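Local coordinates for protein hypothetical oxidoreductase YDHF (Escherichia coli, PDB 1OG6) that may function as an NADPH-dependent oxidoreductase of the aldo-keto reductase family, holding the nicotinamide cofactor in an alpha/beta barrel, at residues D50-Y55 against L126-D131; S109-L114 against K144-S149; A231-E236 against E243-A248. One frame throughout, in Å; residues are numbered along the deposited sequence.

Contact 1 of 3, residues D50-Y55 against L126-D131; sequences DHADIY and LIHRPD. With NAP (NADP nicotinamide-adenine-dinucleotide phosphate), chain F.
Ala-52 and His-128 mark the closest backbone approach, their CA atoms 7.6 Å apart, where the loop after strand 48-50 faces the residues leaving strand 122-127. The meeting is made entirely by side chains, and about half of the surface it buries belongs to His-128. Its NE2 corner meets three residues: Ala-52 CB, Ile-54 CD1 and Tyr-55 CE1 each lie 3.7 Å from His-128 NE2. Tyr-55 CE1 lies at the imidazole edge, near its plane; the two rings meet obliquely, planes at 82° and centroids 5.7 Å apart. Ala-52 CB sits over the centre of one face of the phenol, so the same methyl touches both rings. Ile-54 holds CG1 between its backbone N and carbonyl carbon (chi1 68°), which turns CD1 to the histidine. With His-128 reduced to an alanine, Tyr-55 and Ile-54 would probably lose the wall they pack on and the phenol could turn more easily beside the nicotinamide. The cofactor borders this cluster: its carboxamide O7N lies in the imidazole plane, 3.7 Å from His-128 CE1, and its ribose O2D donates to Asp-50 OD2 at 2.9 Å. Tyr-55, the proton donor by similarity, has its hydroxyl beside the nicotinamide ring. Asp-50, Tyr-55, Lys-83 (salt-bridged to Asp-50) and His-128 are consistent with the Asp-Tyr-Lys-His tetrad of aldo-keto reductases. Strand 79-87 runs between strands 48-50 and 122-127; its Lys-83 and Ile-86 touch Ala-52 and His-128 respectively, while Asp-53 packs on helix 103-116.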
loop_
_atom_site.group_PDB
_atom_site.type_symbol
_atom_site.label_atom_id
_atom_site.label_comp_id
_atom_site.label_asym_id
_atom_site.label_seq_id
_atom_site.Cartn_x
_atom_site.Cartn_y
_atom_site.Cartn_z
ATOM N N ASP C 50 29.375 -0.720 -8.143
ATOM C CA ASP C 50 28.544 -1.171 -7.038
ATOM C C ASP C 50 29.293 -2.125 -6.115
ATOM O O ASP C 50 29.984 -3.029 -6.576
ATOM C CB ASP C 50 27.307 -1.866 -7.596
ATOM C CG ASP C 50 26.268 -2.132 -6.543
ATOM O OD1 ASP C 50 25.727 -1.151 -5.991
ATOM O OD2 ASP C 50 25.995 -3.321 -6.270
ATOM N N HIS C 51 29.139 -1.915 -4.811
ATOM C CA HIS C 51 29.779 -2.737 -3.792
ATOM C C HIS C 51 28.869 -2.880 -2.597
ATOM O O HIS C 51 27.801 -2.279 -2.552
ATOM C CB HIS C 51 31.069 -2.086 -3.328
ATOM C CG HIS C 51 32.240 -2.399 -4.191
ATOM N ND1 HIS C 51 32.781 -3.663 -4.269
ATOM C CD2 HIS C 51 32.960 -1.624 -5.031
ATOM C CE1 HIS C 51 33.786 -3.654 -5.122
ATOM N NE2 HIS C 51 33.916 -2.429 -5.599
ATOM N N ALA C 52 29.299 -3.666 -1.616
ATOM C CA ALA C 52 28.507 -3.841 -0.406
ATOM C C ALA C 52 29.265 -4.423 0.779
ATOM O O ALA C 52 30.328 -5.032 0.648
ATOM C CB ALA C 52 27.277 -4.686 -0.698
ATOM N N ASP C 53 28.675 -4.208 1.945
ATOM C CA ASP C 53 29.175 -4.660 3.233
ATOM C C ASP C 53 29.647 -6.119 3.183
ATOM O O ASP C 53 30.838 -6.416 3.146
ATOM C CB ASP C 53 28.021 -4.506 4.239
ATOM C CG ASP C 53 28.480 -4.439 5.680
ATOM O OD1 ASP C 53 29.702 -4.357 5.931
ATOM O OD2 ASP C 53 27.601 -4.452 6.570
ATOM N N ILE C 54 28.668 -7.013 3.158
ATOM C CA ILE C 54 28.850 -8.461 3.160
ATOM C C ILE C 54 29.446 -9.171 1.940
ATOM O O ILE C 54 29.807 -10.341 2.039
ATOM C CB ILE C 54 27.504 -9.106 3.428
ATOM C CG1 ILE C 54 26.580 -8.852 2.231
ATOM C CG2 ILE C 54 26.891 -8.494 4.674
ATOM C CD1 ILE C 54 25.176 -9.345 2.413
ATOM N N TYR C 55 29.542 -8.485 0.803
ATOM C CA TYR C 55 30.047 -9.076 -0.445
ATOM C C TYR C 55 31.349 -9.876 -0.443
ATOM O O TYR C 55 32.410 -9.366 -0.074
ATOM C CB TYR C 55 30.135 -8.001 -1.530
ATOM C CG TYR C 55 28.794 -7.603 -2.077
ATOM C CD1 TYR C 55 27.635 -8.189 -1.592
ATOM C CD2 TYR C 55 28.676 -6.625 -3.059
ATOM C CE1 TYR C 55 26.393 -7.815 -2.054
ATOM C CE2 TYR C 55 27.428 -6.240 -3.536
ATOM C CZ TYR C 55 26.288 -6.840 -3.020
ATOM O OH TYR C 55 25.033 -6.443 -3.412
ATOM N N LEU C 126 24.255 2.659 0.974
ATOM C CA LEU C 126 22.908 2.130 0.911
ATOM C C LEU C 126 22.604 1.195 2.085
ATOM O O LEU C 126 23.395 0.292 2.375
ATOM C CB LEU C 126 22.760 1.336 -0.390
ATOM C CG LEU C 126 22.139 1.872 -1.675
ATOM C CD1 LEU C 126 22.548 3.294 -1.962
ATOM C CD2 LEU C 126 22.559 0.937 -2.781
ATOM N N ILE C 127 21.483 1.404 2.770
ATOM C CA ILE C 127 21.111 0.474 3.831
ATOM C C ILE C 127 20.734 -0.780 3.032
ATOM O O ILE C 127 19.655 -0.864 2.456
ATOM C CB ILE C 127 19.880 0.951 4.640
ATOM C CG1 ILE C 127 20.196 2.264 5.351
ATOM C CG2 ILE C 127 19.481 -0.110 5.651
ATOM C CD1 ILE C 127 21.261 2.147 6.389
ATOM N N HIS C 128 21.652 -1.736 2.988
ATOM C CA HIS C 128 21.486 -2.978 2.238
ATOM C C HIS C 128 20.088 -3.589 2.148
ATOM O O HIS C 128 19.617 -3.888 1.058
ATOM C CB HIS C 128 22.438 -4.037 2.795
ATOM C CG HIS C 128 23.002 -4.959 1.758
ATOM N ND1 HIS C 128 22.275 -5.396 0.672
ATOM C CD2 HIS C 128 24.213 -5.560 1.668
ATOM C CE1 HIS C 128 23.013 -6.228 -0.043
ATOM N NE2 HIS C 128 24.192 -6.346 0.541
ATOM N N ARG C 129 19.422 -3.779 3.280
ATOM C CA ARG C 129 18.110 -4.419 3.273
ATOM C C ARG C 129 17.237 -3.899 4.437
ATOM O O ARG C 129 17.762 -3.528 5.485
ATOM C CB ARG C 129 18.352 -5.936 3.360
ATOM C CG ARG C 129 17.138 -6.830 3.281
ATOM C CD ARG C 129 16.682 -7.119 1.854
ATOM N NE ARG C 129 17.635 -7.927 1.098
ATOM C CZ ARG C 129 17.338 -8.579 -0.025
ATOM N NH1 ARG C 129 16.114 -8.527 -0.530
ATOM N NH2 ARG C 129 18.266 -9.290 -0.649
ATOM N N PRO C 130 15.897 -3.843 4.254
ATOM C CA PRO C 130 14.917 -3.376 5.251
ATOM C C PRO C 130 14.783 -4.284 6.481
ATOM O O PRO C 130 14.451 -5.467 6.380
ATOM C CB PRO C 130 13.623 -3.287 4.445
ATOM C CG PRO C 130 13.777 -4.379 3.454
ATOM C CD PRO C 130 15.211 -4.202 3.000
ATOM N N ASP C 131 14.999 -3.701 7.652
ATOM C CA ASP C 131 14.982 -4.451 8.904
ATOM C C ASP C 131 13.752 -4.251 9.811
ATOM O O ASP C 131 13.333 -3.120 10.063
ATOM C CB ASP C 131 16.285 -4.098 9.647
ATOM C CG ASP C 131 16.431 -4.812 10.964
ATOM O OD1 ASP C 131 16.154 -6.030 11.013
ATOM O OD2 ASP C 131 16.845 -4.153 11.942
HETATM P PA NAP F . 22.910 -10.306 -13.384
HETATM O O1A NAP F . 21.710 -11.037 -13.510
HETATM O O2A NAP F . 23.261 -9.039 -14.135
HETATM O O5B NAP F . 24.161 -11.276 -13.647
HETATM C C5B NAP F . 24.099 -12.139 -14.802
HETATM C C4B NAP F . 25.000 -13.363 -14.419
HETATM O O4B NAP F . 24.877 -14.231 -15.611
HETATM C C3B NAP F . 26.519 -13.064 -14.333
HETATM O O3B NAP F . 26.984 -13.790 -13.201
HETATM C C2B NAP F . 27.154 -13.580 -15.610
HETATM O O2B NAP F . 28.358 -14.312 -15.394
HETATM C C1B NAP F . 26.085 -14.503 -16.265
HETATM N N9A NAP F . 25.971 -14.211 -17.686
HETATM C C8A NAP F . 25.942 -13.014 -18.378
HETATM N N7A NAP F . 25.828 -13.145 -19.687
HETATM C C5A NAP F . 25.779 -14.523 -19.860
HETATM C C6A NAP F . 25.661 -15.281 -21.039
HETATM N N6A NAP F . 25.567 -14.814 -22.299
HETATM N N1A NAP F . 25.638 -16.681 -20.899
HETATM N N3A NAP F . 25.846 -16.560 -18.455
HETATM C C4A NAP F . 25.868 -15.183 -18.620
HETATM O O3 NAP F . 23.083 -9.904 -11.857
HETATM P PN NAP F . 23.859 -10.583 -10.665
HETATM O O1N NAP F . 23.168 -11.265 -9.566
HETATM O O2N NAP F . 25.249 -10.042 -10.553
HETATM O O5D NAP F . 23.329 -9.315 -9.802
HETATM C C5D NAP F . 23.338 -7.917 -10.293
HETATM C C4D NAP F . 24.199 -7.018 -9.421
HETATM O O4D NAP F . 23.445 -6.341 -8.381
HETATM C C3D NAP F . 25.446 -7.656 -8.709
HETATM O O3D NAP F . 26.648 -7.465 -9.463
HETATM O O2D NAP F . 26.520 -6.040 -7.145
HETATM C C1D NAP F . 24.154 -6.394 -7.104
HETATM N N1N NAP F . 23.266 -7.066 -6.082
HETATM C C2N NAP F . 22.511 -6.309 -5.148
HETATM C C3N NAP F . 21.730 -6.981 -4.207
HETATM C C7N NAP F . 20.916 -6.158 -3.199
HETATM O O7N NAP F . 20.262 -6.783 -2.404
HETATM N N7N NAP F . 20.936 -4.852 -3.208
HETATM C C4N NAP F . 21.677 -8.447 -4.162
HETATM C C5N NAP F . 22.445 -9.173 -5.118
HETATM C C6N NAP F . 23.250 -8.505 -6.088
HETATM P P2B NAP F . 29.643 -14.251 -16.376
HETATM O O1X NAP F . 30.588 -13.079 -16.618
HETATM O O2X NAP F . 30.107 -15.669 -16.621
HETATM O O3X NAP F . 30.319 -14.185 -15.024
#

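Contact 2 of 3, residues S109-L114 against K144-S149; sequences SAEQSL and KHLHQS
Ala-110 and Leu-146 are the nearest backbone pair between helix 103-116 and the C-terminal end of helix 136-147, with their CA atoms 7.8 Å apart. Leu-146 carries the contact by setting both its methyls against one small residue: Leu-146 CD1 lies 3.3 Å and CD2 3.5 Å from Ala-110 CB. Its CG stands anti to the carbonyl carbon (chi1 -72°), and the fork of the two methyls opens on the alanine. Leu-146 CD2 also reaches the stem of Glu-111, 4.1 Å from Glu-111 CG, where the two side chains pass at a slant. Beyond that stem the Glu-111 carboxylate extends over the partly exposed margin, where OE2 forms a salt bridge with Lys-151. His-145 brings its ring edge toward the same oxygen, but Glu-111 OE2 and His-145 NE2 remain 4.4 Å apart. After the helix ends, Ser-149 turns back: Ser-149 OG donates to His-145 O at 2.7 Å from above the carbonyl plane, and its oxygen lies over one face of the His-145 ring. This is plain packing of two neighbouring outer helices of the barrel, joined in the chain through strand 122-127, whose Leu-125 lies beneath both Ala-110 and Leu-146.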
loop_
_atom_site.group_PDB
_atom_site.type_symbol
_atom_site.label_atom_id
_atom_site.label_comp_id
_atom_site.label_asym_id
_atom_site.label_seq_id
_atom_site.Cartn_x
_atom_site.Cartn_y
_atom_site.Cartn_z
ATOM N N SER C 109 30.728 0.003 9.820
ATOM C CA SER C 109 30.785 -0.592 8.477
ATOM C C SER C 109 31.170 0.377 7.362
ATOM O O SER C 109 31.849 -0.003 6.405
ATOM C CB SER C 109 29.436 -1.221 8.129
ATOM O OG SER C 109 29.166 -2.336 8.957
ATOM N N ALA C 110 30.715 1.620 7.483
ATOM C CA ALA C 110 31.005 2.652 6.496
ATOM C C ALA C 110 32.486 2.967 6.496
ATOM O O ALA C 110 33.133 2.922 5.457
ATOM C CB ALA C 110 30.214 3.911 6.804
ATOM N N GLU C 111 33.023 3.272 7.670
ATOM C CA GLU C 111 34.434 3.615 7.800
ATOM C C GLU C 111 35.361 2.460 7.455
ATOM O O GLU C 111 36.533 2.666 7.144
ATOM C CB GLU C 111 34.698 4.120 9.213
ATOM C CG GLU C 111 33.727 5.222 9.600
ATOM C CD GLU C 111 34.045 5.865 10.924
ATOM O OE1 GLU C 111 34.298 5.118 11.898
ATOM O OE2 GLU C 111 34.027 7.118 10.990
ATOM N N GLN C 112 34.831 1.244 7.505
ATOM C CA GLN C 112 35.616 0.064 7.167
ATOM C C GLN C 112 35.712 0.013 5.646
ATOM O O GLN C 112 36.759 -0.307 5.083
ATOM C CB GLN C 112 34.930 -1.204 7.680
ATOM C CG GLN C 112 35.788 -2.453 7.591
ATOM C CD GLN C 112 37.008 -2.386 8.492
ATOM O OE1 GLN C 112 38.119 -2.115 8.044
ATOM N NE2 GLN C 112 36.797 -2.620 9.777
ATOM N N SER C 113 34.602 0.338 4.992
ATOM C CA SER C 113 34.542 0.340 3.543
ATOM C C SER C 113 35.548 1.338 3.001
ATOM O O SER C 113 36.255 1.033 2.041
ATOM C CB SER C 113 33.134 0.698 3.075
ATOM O OG SER C 113 32.187 -0.210 3.611
ATOM N N LEU C 114 35.614 2.527 3.603
ATOM C CA LEU C 114 36.579 3.527 3.160
ATOM C C LEU C 114 37.969 2.906 3.270
ATOM O O LEU C 114 38.802 3.063 2.383
ATOM C CB LEU C 114 36.546 4.785 4.034
ATOM C CG LEU C 114 35.447 5.848 3.991
ATOM C CD1 LEU C 114 34.958 6.009 2.584
ATOM C CD2 LEU C 114 34.311 5.465 4.894
ATOM N N LYS C 144 23.880 11.491 9.481
ATOM C CA LYS C 144 24.261 12.888 9.696
ATOM C C LYS C 144 25.749 12.926 10.013
ATOM O O LYS C 144 26.461 13.859 9.635
ATOM C CB LYS C 144 23.490 13.494 10.875
ATOM C CG LYS C 144 21.975 13.395 10.780
ATOM C CD LYS C 144 21.416 14.252 9.659
ATOM C CE LYS C 144 19.892 14.194 9.637
ATOM N NZ LYS C 144 19.261 14.633 10.915
ATOM N N HIS C 145 26.203 11.893 10.717
ATOM C CA HIS C 145 27.596 11.778 11.108
ATOM C C HIS C 145 28.492 11.568 9.898
ATOM O O HIS C 145 29.278 12.442 9.548
ATOM C CB HIS C 145 27.774 10.614 12.081
ATOM C CG HIS C 145 29.181 10.451 12.568
ATOM N ND1 HIS C 145 29.778 11.348 13.427
ATOM C CD2 HIS C 145 30.124 9.525 12.274
ATOM C CE1 HIS C 145 31.031 10.983 13.641
ATOM N NE2 HIS C 145 31.265 9.881 12.952
ATOM N N LEU C 146 28.369 10.405 9.264
ATOM C CA LEU C 146 29.177 10.071 8.096
ATOM C C LEU C 146 29.198 11.202 7.083
ATOM O O LEU C 146 30.134 11.327 6.300
ATOM C CB LEU C 146 28.646 8.804 7.428
ATOM C CG LEU C 146 28.878 7.484 8.158
ATOM C CD1 LEU C 146 28.117 6.387 7.467
ATOM C CD2 LEU C 146 30.350 7.162 8.183
ATOM N N HIS C 147 28.159 12.024 7.109
ATOM C CA HIS C 147 28.042 13.146 6.192
ATOM C C HIS C 147 28.933 14.318 6.600
ATOM O O HIS C 147 29.710 14.826 5.793
ATOM C CB HIS C 147 26.591 13.609 6.126
ATOM C CG HIS C 147 26.368 14.738 5.175
ATOM N ND1 HIS C 147 26.569 14.615 3.817
ATOM C CD2 HIS C 147 25.977 16.015 5.386
ATOM C CE1 HIS C 147 26.311 15.768 3.231
ATOM N NE2 HIS C 147 25.948 16.635 4.161
ATOM N N GLN C 148 28.810 14.753 7.849
ATOM C CA GLN C 148 29.619 15.857 8.350
ATOM C C GLN C 148 31.038 15.369 8.627
ATOM O O GLN C 148 31.763 15.946 9.437
ATOM C CB GLN C 148 29.020 16.427 9.641
ATOM C CG GLN C 148 27.576 16.901 9.527
ATOM C CD GLN C 148 27.126 17.665 10.762
ATOM O OE1 GLN C 148 25.930 17.876 10.978
ATOM N NE2 GLN C 148 28.090 18.092 11.578
ATOM N N SER C 149 31.417 14.288 7.959
ATOM C CA SER C 149 32.742 13.711 8.108
ATOM C C SER C 149 33.346 13.676 6.718
ATOM O O SER C 149 34.544 13.453 6.548
ATOM C CB SER C 149 32.648 12.288 8.658
ATOM O OG SER C 149 31.916 12.250 9.871
#

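Contact 3 of 3, residues A231-E236 against E243-A248. With NAP (NADP nicotinamide-adenine-dinucleotide phosphate), chain F.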
loop_
_atom_site.group_PDB
_atom_site.type_symbol
_atom_site.label_atom_id
_atom_site.label_comp_id
_atom_site.label_asym_id
_atom_site.label_seq_id
_atom_site.Cartn_x
_atom_site.Cartn_y
_atom_site.Cartn_z
ATOM N N ALA C 231 14.719 -13.608 -28.545
ATOM C CA ALA C 231 15.479 -13.840 -29.769
ATOM C C ALA C 231 14.778 -13.211 -30.965
ATOM O O ALA C 231 15.431 -12.621 -31.825
ATOM C CB ALA C 231 15.660 -15.315 -30.000
ATOM N N VAL C 232 13.450 -13.347 -31.018
ATOM C CA VAL C 232 12.664 -12.775 -32.107
ATOM C C VAL C 232 12.881 -11.279 -32.119
ATOM O O VAL C 232 13.378 -10.724 -33.104
ATOM C CB VAL C 232 11.166 -13.018 -31.926
ATOM C CG1 VAL C 232 10.392 -12.240 -32.957
ATOM C CG2 VAL C 232 10.862 -14.480 -32.057
ATOM N N VAL C 233 12.509 -10.623 -31.022
ATOM C CA VAL C 233 12.674 -9.178 -30.933
ATOM C C VAL C 233 14.120 -8.778 -31.243
ATOM O O VAL C 233 14.361 -7.764 -31.893
ATOM C CB VAL C 233 12.281 -8.646 -29.531
ATOM C CG1 VAL C 233 12.534 -7.161 -29.454
ATOM C CG2 VAL C 233 10.818 -8.920 -29.256
ATOM N N ALA C 234 15.077 -9.586 -30.793
ATOM C CA ALA C 234 16.487 -9.299 -31.016
ATOM C C ALA C 234 16.749 -9.060 -32.488
ATOM O O ALA C 234 17.542 -8.200 -32.851
ATOM C CB ALA C 234 17.340 -10.441 -30.519
ATOM N N GLU C 235 16.071 -9.819 -33.340
ATOM C CA GLU C 235 16.248 -9.680 -34.777
ATOM C C GLU C 235 15.575 -8.414 -35.272
ATOM O O GLU C 235 16.064 -7.773 -36.197
ATOM C CB GLU C 235 15.667 -10.890 -35.502
ATOM C CG GLU C 235 15.888 -10.860 -37.000
ATOM C CD GLU C 235 15.139 -11.961 -37.722
ATOM O OE1 GLU C 235 15.476 -13.144 -37.510
ATOM O OE2 GLU C 235 14.209 -11.644 -38.499
ATOM N N GLU C 236 14.457 -8.058 -34.644
ATOM C CA GLU C 236 13.696 -6.856 -34.998
ATOM C C GLU C 236 14.398 -5.550 -34.596
ATOM O O GLU C 236 14.235 -4.516 -35.248
ATOM C CB GLU C 236 12.316 -6.921 -34.348
ATOM C CG GLU C 236 11.366 -7.855 -35.054
ATOM C CD GLU C 236 10.160 -8.214 -34.219
ATOM O OE1 GLU C 236 9.646 -7.342 -33.495
ATOM O OE2 GLU C 236 9.720 -9.376 -34.300
ATOM N N GLU C 243 20.325 -10.737 -24.110
ATOM C CA GLU C 243 20.703 -10.012 -22.907
ATOM C C GLU C 243 20.540 -8.521 -23.127
ATOM O O GLU C 243 20.135 -7.808 -22.220
ATOM C CB GLU C 243 22.149 -10.330 -22.575
ATOM C CG GLU C 243 22.479 -11.761 -22.924
ATOM C CD GLU C 243 23.946 -11.993 -23.202
ATOM O OE1 GLU C 243 24.273 -13.074 -23.744
ATOM O OE2 GLU C 243 24.771 -11.107 -22.877
ATOM N N GLN C 244 20.864 -8.055 -24.333
ATOM C CA GLN C 244 20.748 -6.639 -24.672
ATOM C C GLN C 244 19.293 -6.252 -24.782
ATOM O O GLN C 244 18.929 -5.117 -24.479
ATOM C CB GLN C 244 21.409 -6.331 -26.006
ATOM C CG GLN C 244 22.901 -6.363 -26.002
ATOM C CD GLN C 244 23.464 -6.013 -27.366
ATOM O OE1 GLN C 244 23.347 -4.877 -27.826
ATOM N NE2 GLN C 244 24.068 -6.997 -28.029
ATOM N N VAL C 245 18.467 -7.187 -25.250
ATOM C CA VAL C 245 17.039 -6.931 -25.385
ATOM C C VAL C 245 16.466 -6.770 -23.973
ATOM O O VAL C 245 15.577 -5.953 -23.739
ATOM C CB VAL C 245 16.337 -8.089 -26.123
ATOM C CG1 VAL C 245 14.883 -7.783 -26.310
ATOM C CG2 VAL C 245 16.979 -8.302 -27.462
ATOM N N VAL C 246 17.000 -7.537 -23.028
ATOM C CA VAL C 246 16.557 -7.456 -21.650
ATOM C C VAL C 246 17.059 -6.152 -21.041
ATOM O O VAL C 246 16.284 -5.388 -20.484
ATOM C CB VAL C 246 17.098 -8.630 -20.827
ATOM C CG1 VAL C 246 16.511 -8.608 -19.445
ATOM C CG2 VAL C 246 16.758 -9.928 -21.502
ATOM N N ASN C 247 18.357 -5.892 -21.150
ATOM C CA ASN C 247 18.927 -4.665 -20.601
ATOM C C ASN C 247 18.231 -3.442 -21.208
ATOM O O ASN C 247 18.455 -2.325 -20.780
ATOM C CB ASN C 247 20.456 -4.610 -20.854
ATOM C CG ASN C 247 21.295 -5.135 -19.654
ATOM O OD1 ASN C 247 22.349 -5.758 -19.823
ATOM N ND2 ASN C 247 20.826 -4.860 -18.447
ATOM N N ALA C 248 17.377 -3.649 -22.205
ATOM C CA ALA C 248 16.665 -2.534 -22.842
ATOM C C ALA C 248 15.227 -2.524 -22.349
ATOM O O ALA C 248 14.644 -1.464 -22.106
ATOM C CB ALA C 248 16.697 -2.676 -24.363
HETATM P PA NAP F . 22.910 -10.306 -13.384
HETATM O O1A NAP F . 21.710 -11.037 -13.510
HETATM O O2A NAP F . 23.261 -9.039 -14.135
HETATM O O5B NAP F . 24.161 -11.276 -13.647
HETATM C C5B NAP F . 24.099 -12.139 -14.802
HETATM C C4B NAP F . 25.000 -13.363 -14.419
HETATM O O4B NAP F . 24.877 -14.231 -15.611
HETATM C C3B NAP F . 26.519 -13.064 -14.333
HETATM O O3B NAP F . 26.984 -13.790 -13.201
HETATM C C2B NAP F . 27.154 -13.580 -15.610
HETATM O O2B NAP F . 28.358 -14.312 -15.394
HETATM C C1B NAP F . 26.085 -14.503 -16.265
HETATM N N9A NAP F . 25.971 -14.211 -17.686
HETATM C C8A NAP F . 25.942 -13.014 -18.378
HETATM N N7A NAP F . 25.828 -13.145 -19.687
HETATM C C5A NAP F . 25.779 -14.523 -19.860
HETATM C C6A NAP F . 25.661 -15.281 -21.039
HETATM N N6A NAP F . 25.567 -14.814 -22.299
HETATM N N1A NAP F . 25.638 -16.681 -20.899
HETATM N N3A NAP F . 25.846 -16.560 -18.455
HETATM C C4A NAP F . 25.868 -15.183 -18.620
HETATM O O3 NAP F . 23.083 -9.904 -11.857
HETATM P PN NAP F . 23.859 -10.583 -10.665
HETATM O O1N NAP F . 23.168 -11.265 -9.566
HETATM O O2N NAP F . 25.249 -10.042 -10.553
HETATM O O5D NAP F . 23.329 -9.315 -9.802
HETATM C C5D NAP F . 23.338 -7.917 -10.293
HETATM C C4D NAP F . 24.199 -7.018 -9.421
HETATM O O4D NAP F . 23.445 -6.341 -8.381
HETATM C C3D NAP F . 25.446 -7.656 -8.709
HETATM O O3D NAP F . 26.648 -7.465 -9.463
HETATM O O2D NAP F . 26.520 -6.040 -7.145
HETATM C C1D NAP F . 24.154 -6.394 -7.104
HETATM N N1N NAP F . 23.266 -7.066 -6.082
HETATM C C2N NAP F . 22.511 -6.309 -5.148
HETATM C C3N NAP F . 21.730 -6.981 -4.207
HETATM C C7N NAP F . 20.916 -6.158 -3.199
HETATM O O7N NAP F . 20.262 -6.783 -2.404
HETATM N N7N NAP F . 20.936 -4.852 -3.208
HETATM C C4N NAP F . 21.677 -8.447 -4.162
HETATM C C5N NAP F . 22.445 -9.173 -5.118
HETATM C C6N NAP F . 23.250 -8.505 -6.088
HETATM P P2B NAP F . 29.643 -14.251 -16.376
HETATM O O1X NAP F . 30.588 -13.079 -16.618
HETATM O O2X NAP F . 30.107 -15.669 -16.621
HETATM O O3X NAP F . 30.319 -14.185 -15.024
#
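Val-245 packs on Val-233 and Ala-234 in a small, wholly apolar helix-helix contact at the periphery of the barrel, between helix 224-237 and the next helix in the chain, 242-251. A short connection separates the two, and the small residue on the first lets the backbones come near, with the CA atoms of Ala-234 and Val-245 6.1 Å apart. Val-245 divides its two methyls between its partners. Val-245 CG2, anti to the carbonyl carbon, rests 3.7 Å from both Ala-234 CA and Ala-234 CB. The other branch, CG1, is anti to the backbone N (chi1 -177°) and meets Val-233, where the two CG1 atoms of Val-233 and Val-245 lie 4.0 Å apart. On another side of the second helix the chemistry is polar: the extended Glu-243 side chain runs to the adenine of the cofactor, and NAP N6A makes a weak, bent hydrogen bond to Glu-243 OE1 (2.6 Å, 118°). The helix thus has the adenine end of NADP and the first helix as neighbours on separate flanks. Helix 282-293 closes the apolar side, its Ile-288 touching both Val-233 and Val-245, while helix 216-219 meets Glu-243 through Phe-218.

In the fold
Contact 1 is buried near the barrel centre, where loops following two strands bring polar and aromatic groups to the nicotinamide of NADP. The centres of contacts 2 and 3 lie about 20 and 21 Å from the chain centre. Contact 2, leucine on alanine, is partly buried between outer helices, with a glutamate-lysine salt bridge at its margin; contact 3, valine on valine and alanine, is mostly buried, its glutamate on another flank at the adenine. Strand 122-127 leads into contact 1 and connects the helices of contact 2, and Asp-53 packs on Ser-109. Contact 3, on the opposite side of the chain's centre, is linked to contact 1 through the cofactor.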